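Local coordinates for protein aminotransferase, classes I and II (Silicibacter pomeroyi DSS-3, PDB 3H14) that probably catalyses the transfer of an amino group from L-aspartate to 2-oxoglutarate, using pyridoxal 5'-phosphate as its cofactor, at residues 152-157 / 184-189; 163-168 / 195-200; 340-345 / 357-362. All blocks are in the same frame, centred on the assembly; numbering follows the deposited sequence.

Contact 1. Residues 152-157 / 184-189; sequences PVPADF and GALIEA
Phe-157 and Leu-186 meet at an oblique angle, with the CD2 methyl of Leu-186 lying at the ring edge, near the ring plane, 3.8 Å from Phe-157 CE2. The ring stands where it does because chi1 of 58° sets CG between the backbone N and the carbonyl carbon, folding it back over its own turn so that Pro-154 O lies above the centre of one face. The leucine fork also reaches the chain just before that turn, its CD2 coming to 3.5 Å from Pro-152 O. The contact belongs to the alpha/beta large domain of a fold-type I aminotransferase: residues 184-189 are part of helix 180-192, the connecting helix of a beta-alpha-beta unit, and 152-157 lead into the strand where that unit starts. One turn further along the helix, Ala-189 offers only a methyl, and two groups close on it. Pro-154 CB comes to 3.6 Å from Ala-189 CB, and Phe-157 CZ approaches the same methyl at 3.9 Å, obliquely to its ring. The short turn is closed on itself by Asp-156, whose OD2 accepts the backbone N-H of Val-153 at 3.0 Å, on the anti side of the carboxylate and 34° out of its plane.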
# COMPACT_ATOMS: atom_id res chain seq x y z
N PRO A 152 9.97 -8.77 6.28
CA PRO A 152 10.26 -9.68 7.39
C PRO A 152 10.72 -11.06 6.92
O PRO A 152 10.36 -11.52 5.84
CB PRO A 152 8.94 -9.76 8.16
CG PRO A 152 7.91 -9.37 7.21
CD PRO A 152 8.55 -8.42 6.19
N VAL A 153 11.56 -11.67 7.75
CA VAL A 153 11.97 -13.04 7.60
C VAL A 153 11.57 -13.81 8.88
O VAL A 153 11.35 -13.21 9.93
CB VAL A 153 13.48 -13.18 7.34
CG1 VAL A 153 13.86 -12.50 5.99
CG2 VAL A 153 14.27 -12.62 8.48
N PRO A 154 11.45 -15.13 8.78
CA PRO A 154 11.07 -15.89 9.96
C PRO A 154 11.84 -15.56 11.23
O PRO A 154 11.22 -15.42 12.29
CB PRO A 154 11.24 -17.35 9.52
CG PRO A 154 10.94 -17.31 8.09
CD PRO A 154 11.54 -16.00 7.60
N ALA A 155 13.15 -15.34 11.11
CA ALA A 155 13.98 -14.99 12.26
C ALA A 155 13.58 -13.71 12.98
O ALA A 155 13.84 -13.55 14.17
CB ALA A 155 15.52 -14.94 11.83
N ASP A 156 12.95 -12.79 12.25
CA ASP A 156 12.47 -11.55 12.81
C ASP A 156 11.36 -11.72 13.85
O ASP A 156 11.16 -10.84 14.68
CB ASP A 156 11.97 -10.63 11.70
CG ASP A 156 13.09 -10.03 10.85
OD1 ASP A 156 14.20 -9.74 11.40
OD2 ASP A 156 12.85 -9.82 9.66
N PHE A 157 10.63 -12.83 13.80
CA PHE A 157 9.57 -13.06 14.78
C PHE A 157 9.64 -14.43 15.49
O PHE A 157 8.79 -14.74 16.29
CB PHE A 157 8.19 -12.80 14.17
CG PHE A 157 7.87 -13.63 12.97
CD1 PHE A 157 7.26 -14.86 13.11
CD2 PHE A 157 8.17 -13.18 11.69
CE1 PHE A 157 6.97 -15.62 12.03
CE2 PHE A 157 7.87 -13.94 10.60
CZ PHE A 157 7.27 -15.17 10.77
N GLY A 184 6.44 -18.50 0.94
CA GLY A 184 6.32 -19.82 1.55
C GLY A 184 6.95 -19.91 2.93
O GLY A 184 6.34 -20.44 3.86
N ALA A 185 8.17 -19.39 3.06
CA ALA A 185 8.91 -19.46 4.31
C ALA A 185 8.18 -18.70 5.39
O ALA A 185 8.04 -19.18 6.51
CB ALA A 185 10.30 -18.91 4.13
N LEU A 186 7.70 -17.51 5.03
CA LEU A 186 6.94 -16.69 5.98
C LEU A 186 5.66 -17.39 6.42
O LEU A 186 5.36 -17.41 7.61
CB LEU A 186 6.60 -15.31 5.37
CG LEU A 186 7.73 -14.30 5.38
CD1 LEU A 186 7.41 -13.09 4.46
CD2 LEU A 186 7.98 -13.86 6.81
N ILE A 187 4.90 -17.93 5.47
CA ILE A 187 3.65 -18.61 5.80
C ILE A 187 3.90 -19.86 6.67
O ILE A 187 3.21 -20.07 7.67
CB ILE A 187 2.86 -19.03 4.52
CG1 ILE A 187 2.26 -17.79 3.85
CG2 ILE A 187 1.72 -20.04 4.86
CD1 ILE A 187 1.67 -18.05 2.46
N GLU A 188 4.90 -20.66 6.30
CA GLU A 188 5.24 -21.86 7.08
C GLU A 188 5.59 -21.46 8.53
O GLU A 188 5.09 -22.03 9.48
CB GLU A 188 6.36 -22.65 6.41
N ALA A 189 6.40 -20.42 8.68
CA ALA A 189 6.85 -19.94 9.98
C ALA A 189 5.73 -19.36 10.82
O ALA A 189 5.64 -19.63 12.01
CB ALA A 189 7.99 -18.93 9.81

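Contact 2. Residues 163-168 / 195-200; sequences AGLMVA and ASFISD
Parallel strands 164-168 and 196-200, paired through Leu-165 with Phe-197 and Val-167 with Ser-199, are the two strands of a beta-alpha-beta unit whose crossover is helix 180-192. They lie within the seven-stranded mixed sheet of the fold-type I large domain, and their axes diverge by only 17°. Five backbone hydrogen bonds alternate in direction along the pair, from Ser-196 N to Ala-163 O, 2.8 Å, at one end to Asp-200 N to Val-167 O, also 2.8 Å, at the other.

On the sheet face turned to helix 180-192, Phe-197 carries the packing. With CG anti to the backbone N (chi1 -167°), its ring runs alongside Leu-165, whose CD2 sits at the ring edge, 4.0 Å from Phe-197 CE1. Val-167 comes across the ring's far end at about a right angle, and its CG2 presses to 3.3 Å from Phe-197 CZ, a tight fit.

The other face carries selenomethionine Met-166, Ile-198 and Asp-200, with helix 100-111 packed against them. Met-166 crosses Ile-198 obliquely, but its side chain is modelled in two ways and its detailed contacts are doubtful. Asp-200 probably corresponds to the aspartate that, in this family, meets the pyridine nitrogen of the cofactor. Its carboxylate is held by Tyr-128 OH at OD2 and by the backbone N of Ile-202 at OD1, while Asp-200 CB rests 3.9 Å from the CB of Ala-168.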
# COMPACT_ATOMS: atom_id res chain seq x y z
N ALA A 163 0.03 -13.20 17.71
CA ALA A 163 -1.29 -13.74 17.33
C ALA A 163 -1.49 -13.68 15.82
O ALA A 163 -2.24 -14.47 15.23
CB ALA A 163 -2.39 -12.94 18.08
N GLY A 164 -0.83 -12.69 15.17
CA GLY A 164 -0.88 -12.54 13.75
C GLY A 164 0.37 -11.92 13.17
O GLY A 164 1.19 -11.29 13.90
N LEU A 165 0.50 -12.10 11.86
CA LEU A 165 1.55 -11.50 11.05
C LEU A 165 0.99 -10.93 9.76
O LEU A 165 0.26 -11.61 9.03
CB LEU A 165 2.62 -12.52 10.71
CG LEU A 165 3.81 -12.00 9.88
CD1 LEU A 165 4.71 -11.09 10.73
CD2 LEU A 165 4.61 -13.20 9.28
N MSE A 166 1.38 -9.70 9.44
CA MSE A 166 0.96 -9.08 8.19
C MSE A 166 2.14 -8.74 7.30
O MSE A 166 3.13 -8.22 7.78
CB MSE A 166 0.20 -7.80 8.47
CG MSE A 166 -0.33 -7.16 7.20
SE MSE A 166 -2.12 -6.48 7.37
CE MSE A 166 -2.22 -7.00 5.51
N VAL A 167 2.03 -9.09 6.03
CA VAL A 167 3.09 -8.84 5.04
C VAL A 167 2.49 -8.10 3.85
O VAL A 167 1.30 -8.27 3.54
CB VAL A 167 3.78 -10.14 4.53
CG1 VAL A 167 4.40 -10.89 5.69
CG2 VAL A 167 2.78 -11.02 3.77
N ALA A 168 3.30 -7.28 3.18
CA ALA A 168 2.85 -6.56 1.98
C ALA A 168 3.83 -6.76 0.85
O ALA A 168 5.05 -6.61 1.05
CB ALA A 168 2.65 -5.06 2.27
N ALA A 195 0.60 -17.81 14.54
CA ALA A 195 0.32 -16.43 14.07
C ALA A 195 -0.56 -16.45 12.79
O ALA A 195 -0.15 -16.98 11.76
CB ALA A 195 1.62 -15.70 13.80
N SER A 196 -1.76 -15.89 12.86
CA SER A 196 -2.64 -15.84 11.70
C SER A 196 -2.04 -14.90 10.66
O SER A 196 -1.67 -13.79 10.99
CB SER A 196 -4.03 -15.33 12.09
OG SER A 196 -4.58 -16.15 13.10
N PHE A 197 -1.99 -15.36 9.41
CA PHE A 197 -1.31 -14.73 8.31
C PHE A 197 -2.23 -13.87 7.47
O PHE A 197 -3.23 -14.35 6.88
CB PHE A 197 -0.64 -15.78 7.44
CG PHE A 197 0.37 -15.23 6.45
CD1 PHE A 197 1.67 -14.90 6.87
CD2 PHE A 197 0.03 -15.04 5.12
CE1 PHE A 197 2.61 -14.40 5.97
CE2 PHE A 197 0.96 -14.52 4.21
CZ PHE A 197 2.27 -14.21 4.64
N ILE A 198 -1.84 -12.60 7.34
CA ILE A 198 -2.58 -11.65 6.50
C ILE A 198 -1.66 -11.10 5.42
O ILE A 198 -0.62 -10.54 5.75
CB ILE A 198 -3.11 -10.50 7.31
CG1 ILE A 198 -3.99 -11.00 8.45
CG2 ILE A 198 -3.87 -9.50 6.39
CD1 ILE A 198 -4.39 -9.96 9.33
N SER A 199 -2.06 -11.28 4.16
CA SER A 199 -1.30 -10.87 2.99
C SER A 199 -1.96 -9.64 2.36
O SER A 199 -3.10 -9.70 1.89
CB SER A 199 -1.22 -12.00 1.98
OG SER A 199 -0.41 -11.70 0.85
N ASP A 200 -1.22 -8.53 2.37
CA ASP A 200 -1.66 -7.26 1.79
C ASP A 200 -1.16 -7.27 0.34
O ASP A 200 0.05 -7.24 0.06
CB ASP A 200 -1.12 -6.08 2.62
CG ASP A 200 -1.46 -4.70 2.01
OD1 ASP A 200 -1.82 -4.64 0.82
OD2 ASP A 200 -1.33 -3.68 2.73

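Contact 3. Residues 340-345 / 357-362; sequences VAVTPG and LRFSYA
This contact is an antiparallel beta hairpin in the small domain, in which Thr-343 of strand 340-344 pairs with Arg-358 of strand 356-360, both strands lying inside a four-stranded mixed sheet. Thr-343 and Arg-358 form a hydrogen-bonded pair: Arg-358 N gives to Thr-343 O at 2.9 Å, nearly straight at 175°, and Thr-343 N returns the bond to Arg-358 O at 3.2 Å. Pro-344 and Leu-357 follow as a non-hydrogen-bonded pair, whereas on the Val-342 side the contact is made by side chains.

Val-342 fills that corner by spreading its two methyls. CG2 reaches the isobutyl end of Leu-357, 3.8 Å from its CD2, while CG1 touches the ring of Phe-359, likewise 3.8 Å from CE1. The valine and the phenylalanine run side by side; chi1 of -61° puts Phe-359 CG beside the backbone N, from where the ring reaches the valine, and Phe-304 meets it edge-to-face. Helix 327-338 covers this apolar side, with Ala-331 against Val-342 and Ile-334 against Leu-357. Reducing Val-342 to an alanine would probably open a gap between the leucine methyls and the Phe-359 ring, leaving CD1 and CE1 without the methyl beside them.

The other side of the hairpin is polar. Thr-343 and Arg-358 point the same way, and a water lies in the guanidinium plane, at its edge. It accepts from Arg-358 NE at 2.8 Å and from Thr-343 OG1 at 3.1 Å, and donates to Arg-358 O at 2.8 Å. Arg-358 NH1 bonds Asn-172 OD1, from the large domain. Arg-358 probably corresponds to the arginine that holds the substrate carboxylate in related aminotransferases; the water and Asn-172, with a weak bond from NH2 to Glu-37 O, would help hold its guanidinium ready.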
# COMPACT_ATOMS: atom_id res chain seq x y z
N VAL A 340 9.40 20.63 -4.76
CA VAL A 340 9.08 19.21 -4.90
C VAL A 340 8.67 18.69 -3.55
O VAL A 340 9.34 18.94 -2.55
CB VAL A 340 10.24 18.35 -5.48
CG1 VAL A 340 9.83 16.89 -5.58
CG2 VAL A 340 10.64 18.82 -6.90
N ALA A 341 7.54 17.95 -3.52
CA ALA A 341 7.01 17.37 -2.27
C ALA A 341 7.41 15.92 -2.19
O ALA A 341 7.21 15.20 -3.10
CB ALA A 341 5.46 17.50 -2.21
N VAL A 342 8.05 15.55 -1.09
CA VAL A 342 8.47 14.18 -0.83
C VAL A 342 8.09 13.86 0.61
O VAL A 342 7.80 14.77 1.39
CB VAL A 342 9.99 13.98 -1.08
CG1 VAL A 342 10.36 14.43 -2.52
CG2 VAL A 342 10.81 14.69 -0.03
N THR A 343 8.11 12.58 0.98
CA THR A 343 7.62 12.16 2.29
C THR A 343 8.75 11.70 3.21
O THR A 343 9.47 10.78 2.86
CB THR A 343 6.67 10.96 2.17
OG1 THR A 343 5.60 11.30 1.26
CG2 THR A 343 6.11 10.61 3.55
N PRO A 344 8.86 12.29 4.39
CA PRO A 344 9.87 11.77 5.31
C PRO A 344 9.58 10.32 5.70
O PRO A 344 8.42 9.90 5.74
CB PRO A 344 9.73 12.67 6.53
CG PRO A 344 8.97 13.82 6.11
CD PRO A 344 8.17 13.46 4.94
N GLY A 345 10.64 9.56 6.00
CA GLY A 345 10.51 8.18 6.37
C GLY A 345 9.89 7.87 7.72
O GLY A 345 9.49 6.73 7.95
N LEU A 357 13.75 8.71 3.17
CA LEU A 357 12.70 9.41 2.42
C LEU A 357 11.97 8.46 1.50
O LEU A 357 12.56 7.53 0.96
CB LEU A 357 13.32 10.49 1.49
CG LEU A 357 13.73 11.87 1.94
CD1 LEU A 357 14.19 12.64 0.71
CD2 LEU A 357 12.62 12.65 2.63
N ARG A 358 10.69 8.73 1.24
CA ARG A 358 9.94 8.01 0.22
C ARG A 358 9.59 8.97 -0.92
O ARG A 358 9.04 10.02 -0.67
CB ARG A 358 8.65 7.41 0.79
CG ARG A 358 8.00 6.44 -0.16
CD ARG A 358 6.55 6.11 0.17
NE ARG A 358 5.64 7.24 -0.08
CZ ARG A 358 4.33 7.21 0.19
NH1 ARG A 358 3.79 6.12 0.70
NH2 ARG A 358 3.58 8.27 -0.03
N PHE A 359 9.90 8.59 -2.15
CA PHE A 359 9.45 9.28 -3.35
C PHE A 359 8.32 8.48 -3.93
O PHE A 359 8.38 7.26 -3.93
CB PHE A 359 10.55 9.34 -4.40
CG PHE A 359 11.78 10.06 -3.97
CD1 PHE A 359 11.92 11.43 -4.25
CD2 PHE A 359 12.78 9.40 -3.28
CE1 PHE A 359 13.05 12.11 -3.86
CE2 PHE A 359 13.93 10.07 -2.88
CZ PHE A 359 14.08 11.43 -3.17
N SER A 360 7.32 9.15 -4.48
CA SER A 360 6.28 8.51 -5.25
C SER A 360 6.44 8.95 -6.70
O SER A 360 6.70 10.10 -6.95
CB SER A 360 4.87 8.89 -4.73
OG SER A 360 3.88 8.36 -5.64
N TYR A 361 6.31 8.03 -7.64
CA TYR A 361 6.36 8.39 -9.06
C TYR A 361 5.03 8.09 -9.77
O TYR A 361 5.01 7.78 -10.94
CB TYR A 361 7.59 7.76 -9.74
CG TYR A 361 7.79 6.27 -9.65
CD1 TYR A 361 8.64 5.70 -8.69
CD2 TYR A 361 7.17 5.41 -10.53
CE1 TYR A 361 8.81 4.32 -8.62
CE2 TYR A 361 7.34 4.05 -10.46
CZ TYR A 361 8.19 3.51 -9.52
OH TYR A 361 8.32 2.15 -9.47
N ALA A 362 3.93 8.27 -9.05
CA ALA A 362 2.59 7.94 -9.56
C ALA A 362 2.02 9.02 -10.50
O ALA A 362 0.99 8.78 -11.13
CB ALA A 362 1.65 7.71 -8.39
O HOH W 1 6.29 9.67 -1.29

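Contacts 1 and 2 share the packing of helix 180-192 on the sheet, their centres about 10 Å apart. Ile-187 CG1 lies 3.5 Å from Phe-197 CE2, and the turn at 152-157 packs on the same face, with Phe-157 CE2 3.6 Å from Leu-165 CD2. Bound glycerol, probably from the crystallisation liquor, lies about 3 Å from the side chain of Pro-152 and about 4 Å from that of Val-167. Contact 3 stands apart in the small domain, its centre about 26 Å from that of contact 2 and its nearest atoms about 11 Å away. By family analogy, the cleft between them would hold cofactor and substrate, Asp-200 probably facing the first and Arg-358 the second.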